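Long-range contacts in phosphatase (Thermotoga maritima, PDB 1NF2), which probably acts as a magnesium-dependent phosphatase of the haloacid dehalogenase (HAD) family: residues F7-T12 against F39-M44; F212-N217 against M231-E236. All coordinates share one frame; numbering follows the deposited sequence.

Contact 1 (F7-T12 against F39-M44). With MG (magnesium ion), chain F; SO4 (sulfate ion), chain D.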
loop_
_atom_site.group_PDB
_atom_site.type_symbol
_atom_site.label_atom_id
_atom_site.label_comp_id
_atom_site.label_asym_id
_atom_site.label_seq_id
_atom_site.Cartn_x
_atom_site.Cartn_y
_atom_site.Cartn_z
ATOM N N PHE A 7 6.747 5.555 -7.405
ATOM C CA PHE A 7 6.317 6.563 -6.442
ATOM C C PHE A 7 5.353 6.045 -5.376
ATOM O O PHE A 7 4.336 5.429 -5.699
ATOM C CB PHE A 7 5.583 7.708 -7.158
ATOM C CG PHE A 7 6.335 8.317 -8.305
ATOM C CD1 PHE A 7 7.309 9.287 -8.082
ATOM C CD2 PHE A 7 6.038 7.952 -9.616
ATOM C CE1 PHE A 7 7.978 9.894 -9.155
ATOM C CE2 PHE A 7 6.703 8.553 -10.698
ATOM C CZ PHE A 7 7.673 9.525 -10.463
ATOM N N ASP A 8 5.654 6.302 -4.111
ATOM C CA ASP A 8 4.719 5.926 -3.057
ATOM C C ASP A 8 3.709 7.072 -3.180
ATOM O O ASP A 8 4.041 8.129 -3.735
ATOM C CB ASP A 8 5.397 5.965 -1.681
ATOM C CG ASP A 8 4.482 5.484 -0.549
ATOM O OD1 ASP A 8 4.949 5.414 0.610
ATOM O OD2 ASP A 8 3.301 5.177 -0.806
ATOM N N LEU A 9 2.487 6.871 -2.699
ATOM C CA LEU A 9 1.463 7.914 -2.770
ATOM C C LEU A 9 1.496 8.795 -1.524
ATOM O O LEU A 9 2.047 9.897 -1.557
ATOM C CB LEU A 9 0.075 7.286 -2.939
ATOM C CG LEU A 9 -0.572 7.376 -4.324
ATOM C CD1 LEU A 9 0.449 7.116 -5.405
ATOM C CD2 LEU A 9 -1.711 6.381 -4.422
ATOM N N ASP A 10 0.915 8.309 -0.426
ATOM C CA ASP A 10 0.887 9.059 0.828
ATOM C C ASP A 10 2.283 9.513 1.247
ATOM O O ASP A 10 3.261 8.777 1.082
ATOM C CB ASP A 10 0.256 8.206 1.939
ATOM C CG ASP A 10 -1.244 8.008 1.744
ATOM O OD1 ASP A 10 -2.025 8.893 2.151
ATOM O OD2 ASP A 10 -1.640 6.977 1.167
ATOM N N GLY A 11 2.363 10.734 1.777
ATOM C CA GLY A 11 3.626 11.298 2.226
ATOM C C GLY A 11 4.689 11.471 1.152
ATOM O O GLY A 11 5.809 11.888 1.453
ATOM N N THR A 12 4.331 11.193 -0.101
ATOM C CA THR A 12 5.278 11.259 -1.214
ATOM C C THR A 12 4.743 12.049 -2.416
ATOM O O THR A 12 5.018 13.243 -2.543
ATOM C CB THR A 12 5.644 9.818 -1.634
ATOM O OG1 THR A 12 6.129 9.118 -0.479
ATOM C CG2 THR A 12 6.712 9.807 -2.728
ATOM N N PHE A 39 3.102 3.127 -9.360
ATOM C CA PHE A 39 2.560 3.653 -8.114
ATOM C C PHE A 39 2.519 2.512 -7.093
ATOM O O PHE A 39 2.012 1.427 -7.383
ATOM C CB PHE A 39 1.149 4.207 -8.338
ATOM C CG PHE A 39 1.109 5.427 -9.223
ATOM C CD1 PHE A 39 1.240 5.313 -10.599
ATOM C CD2 PHE A 39 0.971 6.693 -8.673
ATOM C CE1 PHE A 39 1.236 6.449 -11.415
ATOM C CE2 PHE A 39 0.966 7.832 -9.480
ATOM C CZ PHE A 39 1.099 7.711 -10.848
ATOM N N ALA A 40 3.055 2.755 -5.903
ATOM C CA ALA A 40 3.088 1.736 -4.860
ATOM C C ALA A 40 2.486 2.286 -3.579
ATOM O O ALA A 40 3.038 3.194 -2.964
ATOM C CB ALA A 40 4.523 1.287 -4.622
ATOM N N SER A 41 1.364 1.718 -3.163
ATOM C CA SER A 41 0.678 2.196 -1.972
ATOM C C SER A 41 0.230 1.104 -1.007
ATOM O O SER A 41 0.191 -0.079 -1.356
ATOM C CB SER A 41 -0.551 3.004 -2.393
ATOM O OG SER A 41 -1.245 3.500 -1.266
ATOM N N GLY A 42 -0.118 1.522 0.210
ATOM C CA GLY A 42 -0.608 0.590 1.205
ATOM C C GLY A 42 -2.125 0.553 1.119
ATOM O O GLY A 42 -2.776 -0.294 1.733
ATOM N N ARG A 43 -2.687 1.471 0.333
ATOM C CA ARG A 43 -4.137 1.577 0.153
ATOM C C ARG A 43 -4.687 0.464 -0.743
ATOM O O ARG A 43 -3.925 -0.272 -1.369
ATOM C CB ARG A 43 -4.491 2.952 -0.440
ATOM C CG ARG A 43 -3.804 4.121 0.272
ATOM C CD ARG A 43 -4.185 5.481 -0.313
ATOM N NE ARG A 43 -5.393 6.016 0.301
ATOM C CZ ARG A 43 -5.406 6.897 1.298
ATOM N NH1 ARG A 43 -4.272 7.361 1.800
ATOM N NH2 ARG A 43 -6.561 7.307 1.801
ATOM N N MET A 44 -6.014 0.343 -0.781
ATOM C CA MET A 44 -6.692 -0.665 -1.596
ATOM C C MET A 44 -6.323 -0.468 -3.074
ATOM O O MET A 44 -5.858 0.601 -3.461
ATOM C CB MET A 44 -8.220 -0.549 -1.428
ATOM C CG MET A 44 -8.756 -0.761 -0.004
ATOM S SD MET A 44 -10.562 -0.493 0.164
ATOM C CE MET A 44 -11.108 -1.712 -0.849
HETATM MG MG MG F . 3.833 6.635 2.483
HETATM S S SO4 D . 1.801 3.716 2.823
HETATM O O1 SO4 D . 1.423 3.794 1.413
HETATM O O2 SO4 D . 0.796 2.921 3.537
HETATM O O3 SO4 D . 3.126 3.085 2.912
HETATM O O4 SO4 D . 1.840 5.049 3.435
HETATM O O HOH W 1 0.202 5.449 -0.173
#
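The DxDGT motif of the HAD fold, which begins at Asp8, meets the motif II loop where Phe7 and Phe39 pair on neighbouring parallel strands of the central sheet. Ala40 N donates to Phe7 O at 3.0 Å, a nearly straight bond (169° at the hydrogen). Just past the strand ends, Leu9 pushes CD1 against the edge of the Phe39 ring, near the ring plane and 3.3 Å from CD2, a tight apolar contact. Asp8 turns its carboxylate away from its own backbone nitrogen (chi1 -176°), which brings OD1 to within 2.5 Å of the magnesium ion; OD2 pairs with Lys191 in a salt bridge. Asp10 offers the same ion its backbone O, and its side chain points instead to Arg43. There NH1 reaches OD2 of Asp10 at 2.7 Å, using the syn lone pair, with carboxylate and guanidinium planes only 21° apart. With an alanine in place of Arg43, the Asp10 carboxylate would probably lose its cationic mate and be held in its plane less firmly, though a water remains at OD2. That water ties the two segments together: it accepts from Asp10 N and hydrogen-bonds Ser41 OG at 2.7 Å. Ser41 OG in turn accepts from Arg43 N (3.0 Å), an ST turn that shapes the loop. Gly42, whose lack of a side chain leaves room for the anion, donates from N to O1 of the bound sulfate at 3.0 Å. Metal and anion at the ends of two neighbouring strands are consistent with the phosphate-binding site of a HAD phosphatase, the sulfate probably coming from the crystallisation liquor.

Contact 2 (F212-N217 against M231-E236)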
loop_
_atom_site.group_PDB
_atom_site.type_symbol
_atom_site.label_atom_id
_atom_site.label_comp_id
_atom_site.label_asym_id
_atom_site.label_seq_id
_atom_site.Cartn_x
_atom_site.Cartn_y
_atom_site.Cartn_z
ATOM N N PHE A 212 10.767 6.846 -5.044
ATOM C CA PHE A 212 10.550 7.971 -4.138
ATOM C C PHE A 212 9.727 7.411 -2.982
ATOM O O PHE A 212 8.713 6.751 -3.211
ATOM C CB PHE A 212 9.742 9.091 -4.821
ATOM C CG PHE A 212 10.496 9.846 -5.888
ATOM C CD1 PHE A 212 10.997 11.117 -5.633
ATOM C CD2 PHE A 212 10.675 9.302 -7.146
ATOM C CE1 PHE A 212 11.667 11.840 -6.625
ATOM C CE2 PHE A 212 11.346 10.015 -8.147
ATOM C CZ PHE A 212 11.840 11.287 -7.879
ATOM N N GLY A 213 10.163 7.674 -1.756
ATOM C CA GLY A 213 9.437 7.184 -0.604
ATOM C C GLY A 213 9.636 8.042 0.633
ATOM O O GLY A 213 10.382 9.024 0.615
ATOM N N ASP A 214 8.955 7.665 1.708
ATOM C CA ASP A 214 9.039 8.377 2.970
ATOM C C ASP A 214 8.895 7.400 4.139
ATOM O O ASP A 214 9.180 7.752 5.289
ATOM C CB ASP A 214 7.907 9.398 3.056
ATOM C CG ASP A 214 6.558 8.742 3.341
ATOM O OD1 ASP A 214 5.704 9.392 3.984
ATOM O OD2 ASP A 214 6.348 7.577 2.924
ATOM N N ASN A 215 8.466 6.181 3.806
ATOM C CA ASN A 215 8.156 5.090 4.746
ATOM C C ASN A 215 9.111 3.966 5.094
ATOM O O ASN A 215 10.095 3.697 4.410
ATOM C CB ASN A 215 6.878 4.372 4.281
ATOM C CG ASN A 215 5.644 4.974 4.855
ATOM O OD1 ASN A 215 4.529 4.529 4.575
ATOM N ND2 ASN A 215 5.826 5.994 5.680
ATOM N N GLU A 216 8.728 3.271 6.162
ATOM C CA GLU A 216 9.425 2.088 6.640
ATOM C C GLU A 216 9.028 1.089 5.556
ATOM O O GLU A 216 9.843 0.308 5.085
ATOM C CB GLU A 216 8.847 1.646 7.986
ATOM C CG GLU A 216 9.868 1.452 9.086
ATOM C CD GLU A 216 10.959 0.481 8.697
ATOM O OE1 GLU A 216 10.628 -0.613 8.191
ATOM O OE2 GLU A 216 12.149 0.810 8.903
ATOM N N ASN A 217 7.758 1.161 5.155
ATOM C CA ASN A 217 7.204 0.322 4.098
ATOM C C ASN A 217 7.942 0.489 2.760
ATOM O O ASN A 217 8.101 -0.477 2.012
ATOM C CB ASN A 217 5.731 0.670 3.866
ATOM C CG ASN A 217 4.803 0.082 4.924
ATOM O OD1 ASN A 217 3.627 0.452 4.999
ATOM N ND2 ASN A 217 5.319 -0.841 5.731
ATOM N N MET A 231 11.772 11.669 0.861
ATOM C CA MET A 231 11.059 12.927 0.957
ATOM C C MET A 231 11.648 13.633 2.176
ATOM O O MET A 231 12.178 12.978 3.075
ATOM C CB MET A 231 9.553 12.672 1.144
ATOM C CG MET A 231 8.891 11.971 -0.040
ATOM S SD MET A 231 9.387 12.686 -1.657
ATOM C CE MET A 231 8.233 12.518 -2.467
ATOM N N GLU A 232 11.590 14.961 2.210
ATOM C CA GLU A 232 12.123 15.678 3.369
ATOM C C GLU A 232 11.352 15.302 4.647
ATOM O O GLU A 232 11.885 15.373 5.748
ATOM C CB GLU A 232 12.055 17.193 3.163
ATOM C CG GLU A 232 12.583 17.958 4.375
ATOM C CD GLU A 232 12.620 19.472 4.197
ATOM O OE1 GLU A 232 12.833 20.169 5.217
ATOM O OE2 GLU A 232 12.452 19.966 3.056
ATOM N N ASN A 233 10.097 14.909 4.493
ATOM C CA ASN A 233 9.280 14.526 5.637
ATOM C C ASN A 233 9.486 13.054 6.033
ATOM O O ASN A 233 8.839 12.568 6.955
ATOM C CB ASN A 233 7.801 14.776 5.313
ATOM C CG ASN A 233 7.448 14.365 3.903
ATOM O OD1 ASN A 233 7.905 14.983 2.936
ATOM N ND2 ASN A 233 6.648 13.309 3.768
ATOM N N ALA A 234 10.390 12.355 5.349
ATOM C CA ALA A 234 10.644 10.941 5.633
ATOM C C ALA A 234 11.227 10.727 7.020
ATOM O O ALA A 234 11.843 11.631 7.577
ATOM C CB ALA A 234 11.594 10.362 4.592
ATOM N N ILE A 235 11.031 9.538 7.587
ATOM C CA ILE A 235 11.614 9.282 8.898
ATOM C C ILE A 235 13.122 9.235 8.690
ATOM O O ILE A 235 13.604 9.008 7.577
ATOM C CB ILE A 235 11.146 7.943 9.549
ATOM C CG1 ILE A 235 11.567 6.746 8.696
ATOM C CG2 ILE A 235 9.636 7.970 9.775
ATOM C CD1 ILE A 235 10.699 6.514 7.504
ATOM N N GLU A 236 13.854 9.472 9.768
ATOM C CA GLU A 236 15.305 9.492 9.759
ATOM C C GLU A 236 15.936 8.285 9.065
ATOM O O GLU A 236 16.840 8.431 8.244
ATOM C CB GLU A 236 15.808 9.603 11.201
ATOM C CG GLU A 236 14.866 8.987 12.263
ATOM C CD GLU A 236 13.603 9.821 12.534
ATOM O OE1 GLU A 236 13.735 11.009 12.901
ATOM O OE2 GLU A 236 12.480 9.288 12.389
HETATM O O HOH W 2 5.850 11.043 6.085
#
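Asp214 of the HAD motif IV loop, just past the end of strand 209-213, lies against a type I beta turn running from Met231 to Ala234, which follows the neighbouring parallel strand 227-230. The inner part, made by Gly213, Asp214, Met231 and Ala234, is close-packed. Met231 N donates to Gly213 O at 3.0 Å, with the donor nearly along the C=O axis, and so carries the pairing of the two strands a step further into the loops. Over the same oxygen lies the Met231 side chain, its CG 3.4 Å from Gly213 O. Ala234 fits its methyl against the Asp214 backbone, CB to CA 3.6 Å. At the partly exposed margin, Ile235 N reaches Asp214 O only through a weak bond. CD1 of Ile235 still closes on that carbonyl, because CG1 stands between the backbone nitrogen and the carbonyl carbon (chi1 62°); it comes to 3.0 Å from Asp214 O and lies beside the Asn215 backbone. Toward solvent the contact slackens. Exposed Glu216 turns to Lys237 in a salt bridge, and Asn233 meets the Asp214 carboxylate with no direct bond, the amide and carboxylate planes being 60° apart. ND2 of Asn233 instead donates to Gly11 O, and OD1 of Asn233 accepts from Asn249 N, which fixes the amide. The Asp214 carboxylate thus serves two sides: OD2 belongs to the magnesium site, and OD1 of Asp214, facing Asn233, accepts at 2.7 Å from a water that Asn233 holds only weakly.

Overall arrangement
The centres of the two contacts lie about 11 Å apart at the same end of the large mixed sheet, whose strands 36-40, 4-8, 209-213 and 227-230 stand next to one another in that order. Contact 1 joins the first two of these strands and what follows them; contact 2 joins the end of 209-213 and what follows it to the turn that follows 227-230. Strands 4-8 and 209-213 link them, with Asp8 N probably hydrogen-bonded to Phe212 O. Along the chain contact 1 closes before contact 2 opens, and the second, six-stranded sheet is formed in the interval. Residues far apart in sequence thereby converge on one magnesium ion, as in HAD hydrolases generally.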